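Local coordinates for protein putative acyl-CoA thioester hydrolase YbhC (Escherichia coli K-12, PDB 3GRH) that is a putative thioesterase and outer-membrane lipoprotein that belongs to the pectinesterase family yet neither binds pectin nor has pectinesterase activity, at residues 33-38 / 381-386; 50-55 / 317-322; 313-318 / 345-350; 349-354 / 403-408. One frame throughout, in Å; residues are numbered along the deposited sequence.

Contact 1: 33-38 / 381-386; sequences GTSSRP and GNTGSV
The flat peptide unit joining Thr34 to Ser35 carries the Thr383 methyl on one face, CG2 standing 3.3 Å from Thr34 C, almost straight above it. Above the Pro38 ring, and beyond its CG rim, lies the backbone of Gly381, with CA 3.8 Å from Pro38 CG; on the other side of that ring come Met404 O and the indole of Trp405. The peptide and the proline belong to a tight β-hairpin, strands 33-34 and 37-38 paired through Thr34 and Arg37, which packs here against a loop at the C-terminal end of the parallel β-helix. The methyl reaches the peptide because CG2 is anti to the Thr383 carbonyl carbon, while OG1 (chi1 60°) turns elsewhere. Within the loop, Asn382 OD1 accepts from Gly384 N in an Asx turn, and Asn382 O is bound by Arg394. The hairpin has a second attachment in Arg37, whose NE forms a salt bridge with Glu406. Gly381 is closely fitted, since a β-carbon on it would fall 2.3 Å from Ser35 O. Polar contact between the two segments is slight: Gly381 N gives Ser35 O one weak bond of 3.0 Å, bent to 121° at the hydrogen.

Contact 2: 50-55 / 317-322; sequences AQHYFA and IYYGFL
Tyr53 and Tyr319 both hold CG anti to the carbonyl carbon (chi1 -80° and -62°), and Leu322, with CG anti to its backbone N, completes a sandwich around the Tyr53 ring. The layers join a short N-terminal helix, 50-53, to the turn leading into strand 321-324 of the parallel β-helix characteristic of the pectinesterase family. Over one face of Tyr53 comes the edge of Tyr319 in an edge-to-face pair, centroids 4.8 Å apart and planes at 61°; CD1 of Tyr319 approaches Tyr53 CE1 to 3.6 Å, and Tyr319 CB adds a CH-pi contact on that face. Over the opposite face Leu322 CB makes another CH-pi contact, 3.7 Å from the Tyr53 centroid and close to the ring normal. Gly320 O meets the rim of the same ring, 3.4 Å from Tyr53 CD2. Enclosed in this way, the phenol has its rotation largely fixed, and its OH bonds to Gln351 NE2 on the neighbouring strand. With an alanine at Tyr53, Leu322 CB and the Tyr319 edge would probably lose the surface between them, a gap would open beneath the helix, and Gln351 NE2 would miss its phenol partner. Tyr319 in turn lies along the helix end, with His52 O over its ring face, displaced toward the rim. Its hydroxyl is bound by Asn47 O, and at the same end of the ring His52 CB rests 3.5 Å from Tyr319 OH.

Contact 3: 313-318 / 345-350; sequences TLSNIY and DANTNG
Two turns between strands of successive β-helix coils meet here, and a single β-bridge pairs Leu314 with Thr348. Its two bonds differ in geometry. Asn349 N reaches Thr313 O at 2.8 Å, nearly straight (167° at the hydrogen) and end-on to the carbonyl, whereas Ser315 N approaches Asn347 O at 2.8 Å from well above the carbonyl plane. This one bridge joins the loop before strand 321-324 to the loop before strand 351-355 in the parallel β-helix, and the bridged residues are also turn ends: a type I turn starts at Leu314 and runs to Ile317, another runs from Asp345 and closes at Thr348. Asp345 OD1 accepts from Thr348 OG1 across the second turn, a short 2.5 Å approach from above the carboxylate plane, while Asp345 OD2 forms a salt bridge with Arg285. At the exposed side, Asn347, whose CG is anti to its backbone N (chi1 -164°), extends ND2 to Asn316 OD1 in a weak 3.3 Å bond; the two amide planes are almost parallel. Ser315 OG lies 3.4 Å from Asn349 CB, and one water links that hydroxyl to Ala346 O. Deeper in, Thr313 OG1 packs 3.7 Å from Gly350 CA and bonds to Gln351 N, and Thr313 N is buried without a partner in the model.

Contact 4: 349-354 / 403-408; sequences NGQVVI and RMWEYN
Backbone pairing joins Val352 and Ile354 to strand 403-407 in parallel register, the two strand axes 4.7 Å apart and inclined by 10°. Val352 N and Ile354 N donate to Arg403 O and Trp405 O, and their carbonyls accept from Trp405 N and Tyr407 N, all near 3.0 Å; strand 403-407 thereby becomes the outermost strand of this parallel sheet of the β-helix.

The polar side-chain bonds centre on Arg403, whose partners are backbone carbonyls. Its chain bends at chi3 (-67°) and grips Asn349 O side-on, NH2 at 2.8 Å and NE at 3.0 Å, with that oxygen in the guanidinium plane. Gln351 CB lies over one face of the guanidinium group, while NH1 goes on to Ile317 O. A leucine in place of Arg403 would probably leave Asn349 O and Ile317 O without these donors and let the loops they belong to shift. Glu406, farther along, is paired with Arg37.

Apolar contacts lie on both faces. Val352 CG1 meets Met404 CG at 3.7 Å on the face turned to Phe309 and Trp369; on the other, Val353 CG2 touches Trp405 CD1 at 3.9 Å, obliquely to the indole.

Water contributes too: one accepts from Trp405 NE1 at 2.9 Å, another accepts from Arg403 N and lies within bonding distance of Gly350 O.

Across this contact Arg403 is met by a carbonyl and not by a carboxylate, so its buried charge is probably spread over peptide dipoles, tying neighbouring loops to the final strand.

Overall arrangement
Contacts 3 and 4 are the buried pair, and contacts 1 and 2 are only partly so. Contacts 2 and 4 reach the same parallel sheet through neighbouring strands 321-324 and 351-355, while contact 3 joins the turns that lead into those strands and shares Asn349 and Gly350 with contact 4. The chemistry follows position: regular backbone bonding in the sheet of contact 4, one bridge with waters in contact 3, aromatic packing where the N-terminal helix of contact 2 lies on the coils, and mainly van der Waals touch in contact 1, whose centre lies about 27 Å from that of the chain. The Arg37-Glu406 salt bridge ties contact 1 to contact 4.

Contact 1: 33-38 / 381-386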
# COMPACT_ATOMS: atom_id res chain seq x y z
N GLY A 33 -21.60 -2.41 16.67
CA GLY A 33 -20.63 -3.47 16.85
C GLY A 33 -20.23 -3.53 18.29
O GLY A 33 -21.03 -3.22 19.23
N THR A 34 -19.00 -3.98 18.50
CA THR A 34 -18.44 -4.10 19.81
C THR A 34 -17.19 -3.28 19.99
O THR A 34 -16.63 -2.74 19.04
CB THR A 34 -18.11 -5.56 20.10
OG1 THR A 34 -17.05 -6.00 19.29
CG2 THR A 34 -19.25 -6.41 19.83
N SER A 35 -16.73 -3.16 21.23
CA SER A 35 -15.48 -2.49 21.49
C SER A 35 -14.32 -3.12 20.75
O SER A 35 -13.31 -2.41 20.47
CB SER A 35 -15.19 -2.50 22.99
OG SER A 35 -16.20 -1.77 23.60
N SER A 36 -14.39 -4.41 20.49
CA SER A 36 -13.31 -5.09 19.77
C SER A 36 -13.44 -4.99 18.26
O SER A 36 -12.50 -5.21 17.56
CB SER A 36 -13.25 -6.53 20.16
OG SER A 36 -12.81 -6.60 21.53
N ARG A 37 -14.66 -4.73 17.78
CA ARG A 37 -14.99 -4.79 16.35
C ARG A 37 -16.12 -3.80 16.05
O ARG A 37 -17.28 -4.16 15.93
CB ARG A 37 -15.40 -6.19 15.93
CG ARG A 37 -15.44 -6.37 14.46
CD ARG A 37 -15.57 -7.86 14.09
NE ARG A 37 -15.21 -8.05 12.70
CZ ARG A 37 -14.94 -9.19 12.13
NH1 ARG A 37 -15.06 -10.34 12.80
NH2 ARG A 37 -14.60 -9.17 10.85
N PRO A 38 -15.78 -2.53 15.96
CA PRO A 38 -16.81 -1.57 15.70
C PRO A 38 -17.30 -1.60 14.25
O PRO A 38 -16.50 -1.75 13.33
CB PRO A 38 -16.14 -0.22 15.97
CG PRO A 38 -14.79 -0.48 16.33
CD PRO A 38 -14.47 -1.93 16.25
N GLY A 381 -12.09 0.36 20.58
CA GLY A 381 -13.08 0.60 19.59
C GLY A 381 -14.20 1.41 20.21
O GLY A 381 -14.61 1.16 21.34
N ASN A 382 -14.70 2.38 19.46
CA ASN A 382 -15.76 3.26 19.95
C ASN A 382 -17.13 2.80 19.51
O ASN A 382 -17.42 2.73 18.33
CB ASN A 382 -15.58 4.66 19.40
CG ASN A 382 -16.50 5.66 20.01
OD1 ASN A 382 -17.40 5.36 20.87
ND2 ASN A 382 -16.27 6.89 19.62
N THR A 383 -17.94 2.37 20.45
CA THR A 383 -19.28 1.91 20.12
C THR A 383 -20.32 3.01 20.30
O THR A 383 -21.49 2.84 20.00
CB THR A 383 -19.69 0.68 20.88
OG1 THR A 383 -19.67 0.97 22.27
CG2 THR A 383 -18.81 -0.45 20.53
N GLY A 384 -19.87 4.15 20.76
CA GLY A 384 -20.71 5.36 20.81
C GLY A 384 -21.88 5.32 21.77
O GLY A 384 -21.91 4.53 22.73
N SER A 385 -22.87 6.16 21.50
CA SER A 385 -24.11 6.14 22.27
C SER A 385 -25.25 6.33 21.34
O SER A 385 -25.06 6.47 20.15
CB SER A 385 -24.16 7.20 23.40
OG SER A 385 -23.65 8.47 22.96
N VAL A 386 -26.45 6.31 21.89
CA VAL A 386 -27.67 6.58 21.13
C VAL A 386 -28.29 7.86 21.69
O VAL A 386 -28.26 8.06 22.90
CB VAL A 386 -28.68 5.40 21.25
CG1 VAL A 386 -28.15 4.20 20.49
CG2 VAL A 386 -28.92 5.03 22.70

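Contact 2: 50-55 / 317-322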
# COMPACT_ATOMS: atom_id res chain seq x y z
N ALA A 50 -14.88 6.26 -2.07
CA ALA A 50 -13.72 6.70 -2.72
C ALA A 50 -13.72 8.18 -2.95
O ALA A 50 -12.72 8.80 -2.78
CB ALA A 50 -13.56 5.91 -4.08
N GLN A 51 -14.88 8.80 -3.23
CA GLN A 51 -14.94 10.22 -3.46
C GLN A 51 -14.54 11.08 -2.26
O GLN A 51 -14.09 12.24 -2.39
CB GLN A 51 -16.28 10.64 -4.03
CG GLN A 51 -17.45 10.52 -3.13
CD GLN A 51 -18.79 10.81 -3.82
OE1 GLN A 51 -19.71 9.97 -3.78
NE2 GLN A 51 -18.92 11.98 -4.44
N HIS A 52 -14.78 10.59 -1.05
CA HIS A 52 -14.32 11.28 0.13
C HIS A 52 -12.89 11.07 0.40
O HIS A 52 -12.12 12.01 0.76
CB HIS A 52 -15.21 10.85 1.35
CG HIS A 52 -16.55 11.50 1.36
ND1 HIS A 52 -17.62 11.01 0.64
CD2 HIS A 52 -17.03 12.58 2.03
CE1 HIS A 52 -18.67 11.77 0.82
NE2 HIS A 52 -18.35 12.73 1.67
N TYR A 53 -12.42 9.85 0.15
CA TYR A 53 -10.96 9.59 0.34
C TYR A 53 -10.11 10.33 -0.64
O TYR A 53 -8.96 10.66 -0.36
CB TYR A 53 -10.61 8.07 0.27
CG TYR A 53 -10.87 7.29 1.51
CD1 TYR A 53 -12.15 6.98 1.90
CD2 TYR A 53 -9.84 6.85 2.32
CE1 TYR A 53 -12.43 6.34 3.07
CE2 TYR A 53 -10.11 6.17 3.45
CZ TYR A 53 -11.42 5.91 3.85
OH TYR A 53 -11.67 5.27 5.06
N PHE A 54 -10.71 10.65 -1.80
CA PHE A 54 -9.98 11.28 -2.89
C PHE A 54 -10.28 12.76 -3.03
O PHE A 54 -9.90 13.38 -4.00
CB PHE A 54 -10.22 10.55 -4.20
CG PHE A 54 -9.58 9.20 -4.31
CD1 PHE A 54 -8.55 8.83 -3.51
CD2 PHE A 54 -9.97 8.37 -5.32
CE1 PHE A 54 -7.94 7.55 -3.67
CE2 PHE A 54 -9.40 7.17 -5.47
CZ PHE A 54 -8.36 6.78 -4.63
N ALA A 55 -10.92 13.35 -2.03
CA ALA A 55 -11.29 14.74 -2.08
C ALA A 55 -10.10 15.65 -2.29
O ALA A 55 -8.99 15.33 -1.84
CB ALA A 55 -11.97 15.08 -0.80
N ILE A 317 -6.31 14.27 10.13
CA ILE A 317 -6.67 13.85 8.75
C ILE A 317 -7.69 12.76 8.85
O ILE A 317 -7.57 11.83 9.66
CB ILE A 317 -5.43 13.38 7.95
CG1 ILE A 317 -4.49 14.58 7.79
CG2 ILE A 317 -5.79 12.64 6.67
CD1 ILE A 317 -5.04 15.71 6.90
N TYR A 318 -8.76 12.86 8.07
CA TYR A 318 -9.88 11.96 8.27
C TYR A 318 -9.82 10.68 7.49
O TYR A 318 -10.52 9.72 7.79
CB TYR A 318 -11.19 12.69 7.95
CG TYR A 318 -11.57 13.79 8.91
CD1 TYR A 318 -10.85 14.04 10.05
CD2 TYR A 318 -12.66 14.56 8.64
CE1 TYR A 318 -11.19 15.10 10.93
CE2 TYR A 318 -13.04 15.61 9.50
CZ TYR A 318 -12.32 15.86 10.63
OH TYR A 318 -12.72 16.92 11.47
N TYR A 319 -8.95 10.62 6.49
CA TYR A 319 -8.97 9.53 5.52
C TYR A 319 -7.66 8.91 5.43
O TYR A 319 -6.66 9.59 5.09
CB TYR A 319 -9.47 10.00 4.14
CG TYR A 319 -10.84 10.51 4.20
CD1 TYR A 319 -11.85 9.63 4.38
CD2 TYR A 319 -11.16 11.84 4.26
CE1 TYR A 319 -13.12 10.02 4.54
CE2 TYR A 319 -12.49 12.25 4.47
CZ TYR A 319 -13.45 11.30 4.60
OH TYR A 319 -14.80 11.61 4.77
N GLY A 320 -7.63 7.59 5.77
CA GLY A 320 -6.53 6.72 5.62
C GLY A 320 -6.72 5.69 4.52
O GLY A 320 -6.70 6.05 3.38
N PHE A 321 -7.05 4.48 4.93
CA PHE A 321 -7.22 3.37 4.01
C PHE A 321 -8.63 2.98 3.82
O PHE A 321 -9.37 2.91 4.81
CB PHE A 321 -6.42 2.15 4.45
CG PHE A 321 -4.93 2.34 4.58
CD1 PHE A 321 -4.24 3.32 3.96
CD2 PHE A 321 -4.23 1.40 5.25
CE1 PHE A 321 -2.82 3.48 4.13
CE2 PHE A 321 -2.84 1.57 5.47
CZ PHE A 321 -2.15 2.56 4.89
N LEU A 322 -9.06 2.65 2.58
CA LEU A 322 -10.41 2.13 2.38
C LEU A 322 -10.25 0.87 1.59
O LEU A 322 -9.58 0.92 0.56
CB LEU A 322 -11.26 3.06 1.51
CG LEU A 322 -12.61 2.60 1.12
CD1 LEU A 322 -13.43 2.40 2.42
CD2 LEU A 322 -13.26 3.68 0.19

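Contact 3: 313-318 / 345-350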
# COMPACT_ATOMS: atom_id res chain seq x y z
N THR A 313 -2.04 7.27 9.68
CA THR A 313 -2.78 8.43 9.36
C THR A 313 -2.67 9.49 10.50
O THR A 313 -2.86 9.19 11.70
CB THR A 313 -4.23 8.07 9.23
OG1 THR A 313 -4.35 6.80 8.56
CG2 THR A 313 -5.06 9.19 8.47
N LEU A 314 -2.47 10.75 10.13
CA LEU A 314 -2.35 11.81 11.08
C LEU A 314 -3.71 12.00 11.75
O LEU A 314 -4.74 11.86 11.13
CB LEU A 314 -1.95 13.11 10.38
CG LEU A 314 -0.53 13.07 9.92
CD1 LEU A 314 -0.28 14.20 8.90
CD2 LEU A 314 0.39 13.16 11.10
N SER A 315 -3.69 12.37 13.03
CA SER A 315 -4.97 12.39 13.78
C SER A 315 -5.90 13.50 13.34
O SER A 315 -7.12 13.38 13.54
CB SER A 315 -4.74 12.58 15.28
OG SER A 315 -4.05 11.50 15.88
N ASN A 316 -5.39 14.56 12.69
CA ASN A 316 -6.19 15.63 12.13
C ASN A 316 -6.74 15.36 10.74
O ASN A 316 -7.50 16.18 10.18
CB ASN A 316 -5.43 16.95 12.08
CG ASN A 316 -4.16 16.87 11.25
OD1 ASN A 316 -3.27 16.15 11.62
ND2 ASN A 316 -4.10 17.57 10.09
N ILE A 317 -6.31 14.27 10.13
CA ILE A 317 -6.67 13.85 8.75
C ILE A 317 -7.69 12.76 8.85
O ILE A 317 -7.57 11.83 9.66
CB ILE A 317 -5.43 13.38 7.95
CG1 ILE A 317 -4.49 14.58 7.79
CG2 ILE A 317 -5.79 12.64 6.67
CD1 ILE A 317 -5.04 15.71 6.90
N TYR A 318 -8.76 12.86 8.07
CA TYR A 318 -9.88 11.96 8.27
C TYR A 318 -9.82 10.68 7.49
O TYR A 318 -10.52 9.72 7.79
CB TYR A 318 -11.19 12.69 7.95
CG TYR A 318 -11.57 13.79 8.91
CD1 TYR A 318 -10.85 14.04 10.05
CD2 TYR A 318 -12.66 14.56 8.64
CE1 TYR A 318 -11.19 15.10 10.93
CE2 TYR A 318 -13.04 15.61 9.50
CZ TYR A 318 -12.32 15.86 10.63
OH TYR A 318 -12.72 16.92 11.47
N ASP A 345 4.33 8.53 15.61
CA ASP A 345 4.49 9.78 16.29
C ASP A 345 3.22 10.11 17.10
O ASP A 345 2.20 9.44 16.95
CB ASP A 345 4.88 10.87 15.25
CG ASP A 345 3.83 11.09 14.17
OD1 ASP A 345 2.65 10.95 14.53
OD2 ASP A 345 4.16 11.39 12.98
N ALA A 346 3.27 11.14 17.93
CA ALA A 346 2.15 11.37 18.85
C ALA A 346 0.87 11.80 18.14
O ALA A 346 -0.25 11.51 18.59
CB ALA A 346 2.56 12.34 19.97
N ASN A 347 1.01 12.36 16.95
CA ASN A 347 -0.17 12.85 16.30
C ASN A 347 -0.66 11.88 15.26
O ASN A 347 -1.14 12.31 14.25
CB ASN A 347 0.06 14.21 15.66
CG ASN A 347 -1.25 14.94 15.30
OD1 ASN A 347 -2.24 14.91 16.07
ND2 ASN A 347 -1.27 15.60 14.14
N THR A 348 -0.54 10.59 15.51
CA THR A 348 -1.01 9.56 14.57
C THR A 348 -2.18 8.79 15.23
O THR A 348 -2.11 8.50 16.42
CB THR A 348 0.10 8.53 14.24
OG1 THR A 348 1.13 9.24 13.50
CG2 THR A 348 -0.42 7.36 13.45
N ASN A 349 -3.17 8.45 14.42
CA ASN A 349 -4.27 7.57 14.87
C ASN A 349 -4.78 6.87 13.62
O ASN A 349 -5.62 7.38 12.90
CB ASN A 349 -5.37 8.38 15.55
CG ASN A 349 -6.37 7.52 16.20
OD1 ASN A 349 -6.09 6.34 16.48
ND2 ASN A 349 -7.48 8.12 16.60
N GLY A 350 -4.17 5.75 13.23
CA GLY A 350 -4.43 5.24 11.93
C GLY A 350 -5.88 4.97 11.58
O GLY A 350 -6.63 4.40 12.37
O HOH W 1 -8.16 10.93 15.32
O HOH W 2 -3.43 11.36 18.40

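Contact 4: 349-354 / 403-408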
# COMPACT_ATOMS: atom_id res chain seq x y z
N ASN A 349 -3.17 8.45 14.42
CA ASN A 349 -4.27 7.57 14.87
C ASN A 349 -4.78 6.87 13.62
O ASN A 349 -5.62 7.38 12.90
CB ASN A 349 -5.37 8.38 15.55
CG ASN A 349 -6.37 7.52 16.20
OD1 ASN A 349 -6.09 6.34 16.48
ND2 ASN A 349 -7.48 8.12 16.60
N GLY A 350 -4.17 5.75 13.23
CA GLY A 350 -4.43 5.24 11.93
C GLY A 350 -5.88 4.97 11.58
O GLY A 350 -6.63 4.40 12.37
N GLN A 351 -6.26 5.26 10.35
CA GLN A 351 -7.59 5.14 9.94
C GLN A 351 -7.79 4.11 8.80
O GLN A 351 -7.04 4.11 7.82
CB GLN A 351 -8.06 6.48 9.44
CG GLN A 351 -9.58 6.57 9.37
CD GLN A 351 -10.26 6.22 8.12
OE1 GLN A 351 -9.67 6.07 7.06
NE2 GLN A 351 -11.58 6.09 8.21
N VAL A 352 -8.74 3.22 8.99
CA VAL A 352 -9.07 2.21 7.97
C VAL A 352 -10.47 1.82 8.05
O VAL A 352 -11.03 1.68 9.15
CB VAL A 352 -8.17 1.02 8.01
CG1 VAL A 352 -8.13 0.44 9.31
CG2 VAL A 352 -8.59 -0.04 6.95
N VAL A 353 -11.11 1.72 6.89
CA VAL A 353 -12.46 1.15 6.75
C VAL A 353 -12.40 -0.03 5.81
O VAL A 353 -11.88 0.10 4.72
CB VAL A 353 -13.44 2.19 6.22
CG1 VAL A 353 -14.76 1.60 5.84
CG2 VAL A 353 -13.67 3.31 7.22
N ILE A 354 -12.93 -1.15 6.22
CA ILE A 354 -13.11 -2.30 5.37
C ILE A 354 -14.58 -2.50 5.16
O ILE A 354 -15.33 -2.66 6.12
CB ILE A 354 -12.48 -3.57 5.99
CG1 ILE A 354 -11.00 -3.44 6.18
CG2 ILE A 354 -12.73 -4.79 5.03
CD1 ILE A 354 -10.40 -4.63 6.99
N ARG A 403 -9.57 4.26 15.01
CA ARG A 403 -10.33 4.63 13.82
C ARG A 403 -10.25 3.53 12.78
O ARG A 403 -10.09 3.76 11.59
CB ARG A 403 -9.76 5.94 13.25
CG ARG A 403 -9.86 7.09 14.16
CD ARG A 403 -9.73 8.41 13.44
NE ARG A 403 -8.37 8.57 12.89
CZ ARG A 403 -7.98 9.55 12.12
NH1 ARG A 403 -8.87 10.41 11.73
NH2 ARG A 403 -6.73 9.63 11.72
N MET A 404 -10.50 2.32 13.25
CA MET A 404 -10.54 1.11 12.43
C MET A 404 -11.96 0.52 12.47
O MET A 404 -12.49 0.13 13.53
CB MET A 404 -9.39 0.19 12.93
CG MET A 404 -8.17 1.00 12.92
SD MET A 404 -6.98 0.60 14.05
CE MET A 404 -6.17 -0.29 12.84
N TRP A 405 -12.57 0.50 11.30
CA TRP A 405 -14.00 0.24 11.15
C TRP A 405 -14.37 -0.74 10.05
O TRP A 405 -13.60 -0.90 9.11
CB TRP A 405 -14.73 1.52 10.77
CG TRP A 405 -14.34 2.77 11.50
CD1 TRP A 405 -13.48 3.66 11.07
CD2 TRP A 405 -14.80 3.23 12.80
NE1 TRP A 405 -13.38 4.72 11.98
CE2 TRP A 405 -14.13 4.44 13.07
CE3 TRP A 405 -15.67 2.74 13.75
CZ2 TRP A 405 -14.36 5.18 14.23
CZ3 TRP A 405 -15.89 3.47 14.91
CH2 TRP A 405 -15.28 4.66 15.14
N GLU A 406 -15.53 -1.40 10.21
CA GLU A 406 -16.06 -2.28 9.22
C GLU A 406 -17.46 -1.90 8.90
O GLU A 406 -18.15 -1.32 9.70
CB GLU A 406 -16.07 -3.68 9.71
CG GLU A 406 -14.68 -4.29 9.79
CD GLU A 406 -14.76 -5.66 10.25
OE1 GLU A 406 -15.12 -6.64 9.48
OE2 GLU A 406 -14.62 -5.74 11.47
N TYR A 407 -17.87 -2.19 7.69
CA TYR A 407 -19.26 -2.03 7.23
C TYR A 407 -19.67 -3.05 6.18
O TYR A 407 -18.97 -3.22 5.17
CB TYR A 407 -19.45 -0.64 6.65
CG TYR A 407 -20.83 -0.36 6.12
CD1 TYR A 407 -21.90 -0.24 6.96
CD2 TYR A 407 -21.04 -0.18 4.75
CE1 TYR A 407 -23.14 0.05 6.50
CE2 TYR A 407 -22.30 0.05 4.27
CZ TYR A 407 -23.33 0.21 5.16
OH TYR A 407 -24.59 0.46 4.67
N ASN A 408 -20.73 -3.82 6.46
CA ASN A 408 -21.31 -4.70 5.42
C ASN A 408 -20.34 -5.76 4.84
O ASN A 408 -20.36 -6.07 3.65
CB ASN A 408 -21.87 -3.84 4.29
CG ASN A 408 -22.88 -4.58 3.48
OD1 ASN A 408 -23.69 -5.34 4.01
ND2 ASN A 408 -22.84 -4.41 2.15
O HOH W 3 -6.62 3.97 15.03
O HOH W 4 -12.54 7.41 11.25